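Local coordinates for protein alpha-pyrone synthesis polyketide synthase-like Pks18 (Mycobacterium tuberculosis, PDB 1TED) that probably extends medium- and long-chain aliphatic acyl-CoA starters with malonyl-CoA to make tri- and tetraketide alpha-pyrones, as a homodimeric type III polyketide synthase, at residues P29-V34 and I233-V238; K196-C201 and C228-I233. One frame throughout, in Å; residues are numbered along the deposited sequence.

Contact 1: residues P29-V34 and I233-V238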
loop_
_atom_site.group_PDB
_atom_site.type_symbol
_atom_site.label_atom_id
_atom_site.label_comp_id
_atom_site.label_asym_id
_atom_site.label_seq_id
_atom_site.Cartn_x
_atom_site.Cartn_y
_atom_site.Cartn_z
ATOM N N PRO A 29 12.016 -16.013 -14.853
ATOM C CA PRO A 29 12.788 -15.040 -15.627
ATOM C C PRO A 29 14.211 -15.283 -15.110
ATOM O O PRO A 29 14.402 -15.691 -13.962
ATOM C CB PRO A 29 12.241 -13.697 -15.146
ATOM C CG PRO A 29 10.866 -14.024 -14.680
ATOM C CD PRO A 29 11.047 -15.334 -13.980
ATOM N N THR A 30 15.205 -15.017 -15.930
ATOM C CA THR A 30 16.562 -15.280 -15.516
ATOM C C THR A 30 17.398 -14.021 -15.345
ATOM O O THR A 30 18.610 -14.082 -15.155
ATOM C CB THR A 30 17.202 -16.231 -16.526
ATOM O OG1 THR A 30 18.187 -17.023 -15.866
ATOM C CG2 THR A 30 17.818 -15.471 -17.667
ATOM N N THR A 31 16.727 -12.878 -15.394
ATOM C CA THR A 31 17.376 -11.584 -15.246
ATOM C C THR A 31 17.511 -11.173 -13.770
ATOM O O THR A 31 16.834 -11.717 -12.898
ATOM C CB THR A 31 16.565 -10.508 -15.983
ATOM O OG1 THR A 31 17.312 -9.293 -16.008
ATOM C CG2 THR A 31 15.234 -10.257 -15.276
ATOM N N VAL A 32 18.385 -10.208 -13.498
ATOM C CA VAL A 32 18.578 -9.721 -12.142
ATOM C C VAL A 32 18.215 -8.237 -12.048
ATOM O O VAL A 32 18.565 -7.451 -12.932
ATOM C CB VAL A 32 20.035 -9.901 -11.697
ATOM C CG1 VAL A 32 20.135 -9.695 -10.193
ATOM C CG2 VAL A 32 20.527 -11.298 -12.067
ATOM N N ALA A 33 17.513 -7.854 -10.983
ATOM C CA ALA A 33 17.112 -6.460 -10.799
ATOM C C ALA A 33 18.299 -5.626 -10.339
ATOM O O ALA A 33 19.071 -6.040 -9.475
ATOM C CB ALA A 33 15.979 -6.360 -9.790
ATOM N N VAL A 34 18.427 -4.445 -10.930
ATOM C CA VAL A 34 19.516 -3.530 -10.635
ATOM C C VAL A 34 19.020 -2.113 -10.326
ATOM O O VAL A 34 18.170 -1.578 -11.031
ATOM C CB VAL A 34 20.501 -3.469 -11.847
ATOM C CG1 VAL A 34 21.527 -2.345 -11.669
ATOM C CG2 VAL A 34 21.193 -4.811 -12.000
ATOM N N ILE A 233 14.612 1.252 -10.936
ATOM C CA ILE A 233 14.933 -0.157 -11.131
ATOM C C ILE A 233 14.771 -0.623 -12.577
ATOM O O ILE A 233 13.893 -0.157 -13.306
ATOM C CB ILE A 233 14.022 -1.038 -10.231
ATOM C CG1 ILE A 233 13.919 -0.422 -8.834
ATOM C CG2 ILE A 233 14.551 -2.455 -10.158
ATOM C CD1 ILE A 233 15.256 -0.167 -8.147
ATOM N N GLY A 234 15.628 -1.558 -12.974
ATOM C CA GLY A 234 15.570 -2.114 -14.309
ATOM C C GLY A 234 16.077 -3.542 -14.273
ATOM O O GLY A 234 16.778 -3.931 -13.340
ATOM N N ALA A 235 15.711 -4.331 -15.276
ATOM C CA ALA A 235 16.145 -5.718 -15.362
ATOM C C ALA A 235 17.451 -5.732 -16.136
ATOM O O ALA A 235 17.658 -4.906 -17.023
ATOM C CB ALA A 235 15.095 -6.560 -16.079
ATOM N N SER A 236 18.333 -6.661 -15.799
ATOM C CA SER A 236 19.625 -6.746 -16.468
ATOM C C SER A 236 20.048 -8.199 -16.651
ATOM O O SER A 236 19.807 -9.036 -15.775
ATOM C CB SER A 236 20.671 -5.984 -15.647
ATOM O OG SER A 236 21.979 -6.204 -16.138
ATOM N N GLN A 237 20.670 -8.486 -17.793
ATOM C CA GLN A 237 21.140 -9.833 -18.130
ATOM C C GLN A 237 22.476 -10.104 -17.419
ATOM O O GLN A 237 23.433 -9.350 -17.564
ATOM C CB GLN A 237 21.295 -9.941 -19.650
ATOM C CG GLN A 237 21.378 -11.366 -20.210
ATOM C CD GLN A 237 22.755 -12.010 -20.052
ATOM O OE1 GLN A 237 23.768 -11.482 -20.528
ATOM N NE2 GLN A 237 22.793 -13.162 -19.389
ATOM N N VAL A 238 22.530 -11.197 -16.663
ATOM C CA VAL A 238 23.710 -11.564 -15.878
ATOM C C VAL A 238 25.107 -11.458 -16.490
ATOM O O VAL A 238 26.093 -11.369 -15.750
ATOM C CB VAL A 238 23.549 -12.980 -15.275
ATOM C CG1 VAL A 238 22.361 -12.992 -14.329
ATOM C CG2 VAL A 238 23.374 -14.018 -16.374
HETATM O O HOH W 1 20.224 -12.560 -17.058
#

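Contact 2: residues K196-C201 and C228-I233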
loop_
_atom_site.group_PDB
_atom_site.type_symbol
_atom_site.label_atom_id
_atom_site.label_comp_id
_atom_site.label_asym_id
_atom_site.label_seq_id
_atom_site.Cartn_x
_atom_site.Cartn_y
_atom_site.Cartn_z
ATOM N N LYS A 196 11.149 -0.073 -16.780
ATOM C CA LYS A 196 11.815 0.371 -15.565
ATOM C C LYS A 196 10.741 0.711 -14.556
ATOM O O LYS A 196 9.574 0.943 -14.911
ATOM C CB LYS A 196 12.663 1.617 -15.821
ATOM C CG LYS A 196 13.562 1.521 -17.036
ATOM C CD LYS A 196 14.586 0.415 -16.902
ATOM C CE LYS A 196 15.257 0.157 -18.240
ATOM N NZ LYS A 196 16.210 -0.968 -18.162
ATOM N N ALA A 197 11.139 0.745 -13.291
ATOM C CA ALA A 197 10.215 1.068 -12.223
ATOM C C ALA A 197 10.822 2.170 -11.381
ATOM O O ALA A 197 12.051 2.221 -11.189
ATOM C CB ALA A 197 9.948 -0.165 -11.372
ATOM N N LEU A 198 9.954 3.056 -10.900
ATOM C CA LEU A 198 10.360 4.170 -10.062
ATOM C C LEU A 198 9.808 3.924 -8.661
ATOM O O LEU A 198 8.598 3.721 -8.489
ATOM C CB LEU A 198 9.808 5.495 -10.614
ATOM C CG LEU A 198 10.028 6.752 -9.752
ATOM C CD1 LEU A 198 11.506 7.104 -9.705
ATOM C CD2 LEU A 198 9.252 7.925 -10.325
ATOM N N VAL A 199 10.700 3.915 -7.673
ATOM C CA VAL A 199 10.317 3.712 -6.279
ATOM C C VAL A 199 10.548 5.004 -5.505
ATOM O O VAL A 199 11.617 5.610 -5.583
ATOM C CB VAL A 199 11.121 2.557 -5.628
ATOM C CG1 VAL A 199 10.754 2.422 -4.159
ATOM C CG2 VAL A 199 10.800 1.268 -6.331
ATOM N N VAL A 200 9.538 5.429 -4.756
ATOM C CA VAL A 200 9.640 6.669 -4.011
ATOM C C VAL A 200 9.170 6.505 -2.572
ATOM O O VAL A 200 8.038 6.095 -2.314
ATOM C CB VAL A 200 8.813 7.797 -4.715
ATOM C CG1 VAL A 200 8.911 9.094 -3.948
ATOM C CG2 VAL A 200 9.320 8.007 -6.134
ATOM N N CYS A 201 10.069 6.801 -1.637
ATOM C CA CYS A 201 9.757 6.732 -0.222
ATOM C C CYS A 201 9.807 8.178 0.266
ATOM O O CYS A 201 10.804 8.870 0.083
ATOM C CB CYS A 201 10.782 5.865 0.506
ATOM S SG CYS A 201 10.898 4.165 -0.121
ATOM N N CYS A 228 13.274 12.078 1.928
ATOM C CA CYS A 228 12.742 11.461 0.725
ATOM C C CYS A 228 13.856 10.751 -0.027
ATOM O O CYS A 228 15.015 11.164 0.019
ATOM C CB CYS A 228 12.104 12.525 -0.174
ATOM S SG CYS A 228 11.306 11.862 -1.654
ATOM N N ALA A 229 13.502 9.672 -0.707
ATOM C CA ALA A 229 14.473 8.920 -1.479
ATOM C C ALA A 229 13.749 8.201 -2.604
ATOM O O ALA A 229 12.583 7.832 -2.472
ATOM C CB ALA A 229 15.210 7.912 -0.593
ATOM N N ALA A 230 14.453 8.005 -3.710
ATOM C CA ALA A 230 13.868 7.347 -4.859
ATOM C C ALA A 230 14.875 6.407 -5.506
ATOM O O ALA A 230 16.080 6.634 -5.441
ATOM C CB ALA A 230 13.389 8.399 -5.877
ATOM N N LEU A 231 14.367 5.343 -6.119
ATOM C CA LEU A 231 15.214 4.370 -6.802
ATOM C C LEU A 231 14.628 4.133 -8.188
ATOM O O LEU A 231 13.414 4.180 -8.364
ATOM C CB LEU A 231 15.219 3.030 -6.060
ATOM C CG LEU A 231 15.600 2.987 -4.587
ATOM C CD1 LEU A 231 15.325 1.583 -4.065
ATOM C CD2 LEU A 231 17.067 3.359 -4.409
ATOM N N VAL A 232 15.489 3.902 -9.167
ATOM C CA VAL A 232 15.031 3.596 -10.513
ATOM C C VAL A 232 15.542 2.182 -10.755
ATOM O O VAL A 232 16.743 1.945 -10.761
ATOM C CB VAL A 232 15.612 4.561 -11.574
ATOM C CG1 VAL A 232 15.119 4.158 -12.968
ATOM C CG2 VAL A 232 15.186 5.988 -11.263
ATOM N N ILE A 233 14.612 1.252 -10.936
ATOM C CA ILE A 233 14.933 -0.157 -11.131
ATOM C C ILE A 233 14.771 -0.623 -12.577
ATOM O O ILE A 233 13.893 -0.157 -13.306
ATOM C CB ILE A 233 14.022 -1.038 -10.231
ATOM C CG1 ILE A 233 13.919 -0.422 -8.834
ATOM C CG2 ILE A 233 14.551 -2.455 -10.158
ATOM C CD1 ILE A 233 15.256 -0.167 -8.147
#

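Contact 1: residues P29-V34 and I233-V238
Val32 to Val34 pair antiparallel with Gly234 to Ser236, at the outer end of two neighbouring strands of the large mixed sheet. Two hydrogen-bonded pairs, Val32 with Ser236 and Val34 with Gly234, enclose the non-hydrogen-bonded pair Ala33 and Ala235. The bond from Val32 N to Ser236 O is nearly straight at 175° and measures 2.9 Å. The return bond, Ser236 N to Val32 O, is more bent, at 134°. Thr31 adds a side-chain bond next to the Val32 pair. Its OG1 lies anti to the backbone N (chi1 -171°), which swings the hydroxyl across to the other strand. OG1 donates to Ser236 O at a short 2.5 Å, from above the carbonyl plane and not along a lone pair. Ser236 O therefore accepts two bonds, since Val32 N reaches it within that plane. Ala235 CB packs beside the same threonine, 3.8 Å from Thr31 CG2.

Both are inner strands of the thiolase fold, a layered alpha-beta fold. On one face here Ala33, Ile233 and Ala235 meet helix 177-191. Val34 and Ser236 lie on the other face, with Val34 CG2 3.9 Å from Ser236 CB, and both touch Leu242 of a loop. On that face Val32 and Val238 meet nearly at right angles, Val32 CG2 standing a tight 3.4 Å from Val238 CG1. Farther out the two segments diverge and a water bridges them. It donates to Thr30 O at 2.9 Å and accepts from Val238 N at 2.7 Å.

Contact 2: residues K196-C201 and C228-I233
Leu198, Val200, Ala230 and Val232 form an apolar cluster on one face of an antiparallel strand pair inside the large mixed sheet of this thiolase-fold enzyme. With chi1 at 174°, Leu198 carries CG beside its carbonyl carbon, and CD1 leans over to the partner strand. There it lies 4.1 Å from Val232 CG2, and the two side chains cross obliquely. Next along, Val200 CG2 meets Ala230 CB at 4.1 Å. Helix 102-125 covers part of this face, touching Val200, Cys228 and Val232.

The opposite face carries Ala197, Val199, Cys201, Ala229, Leu231 and Ile233. Here Val199 CB sits 4.1 Å from Leu231 CB, and Val199 CG2 lies 4.3 Å from Ile233 CG1. Helix 177-191 packs on Ala197, Val199 and Ile233, and helix 349-361 packs on Cys201, Ala229 and Leu231. This face leads toward the catalytic region: the side chain of Cys201 is about 10 Å from that of Cys175, the probable nucleophile.

Six backbone hydrogen bonds join the strands, two for each of the pairs Ala197 with Ile233, Val199 with Leu231 and Cys201 with Ala229. The bond from Val199 N to Leu231 O is 2.8 Å and almost straight at 176°. These bonds satisfy the facing backbone N and O atoms of a buried contact.

At the polar end Lys196 bends at chi2 (-62°), and its amine makes a weak, long ion pair with Glu36. The aliphatic part of the lysine stays by the partner strand, with Lys196 CD 3.7 Å from Ile233 O.

How the contacts relate
From the N terminus, residues 29-34 lead into strand 32-41. Their partners in contact 1 come 199 residues later, so this contact closes a long loop. Contact 2 falls within that loop and closes a much shorter one, which contains helix 215-223. The two loops nest and do not cross. Both contacts use strand 226-236, with strand 196-204 on one side of it and strand 32-41 on the other. Ile233 belongs to both, and Lys196 CD packs against Gly234 CA at 3.8 Å. Their centres are 16 Å apart. Together they tie three adjacent strands into one sheet, from the partly exposed strand ends to the buried interior.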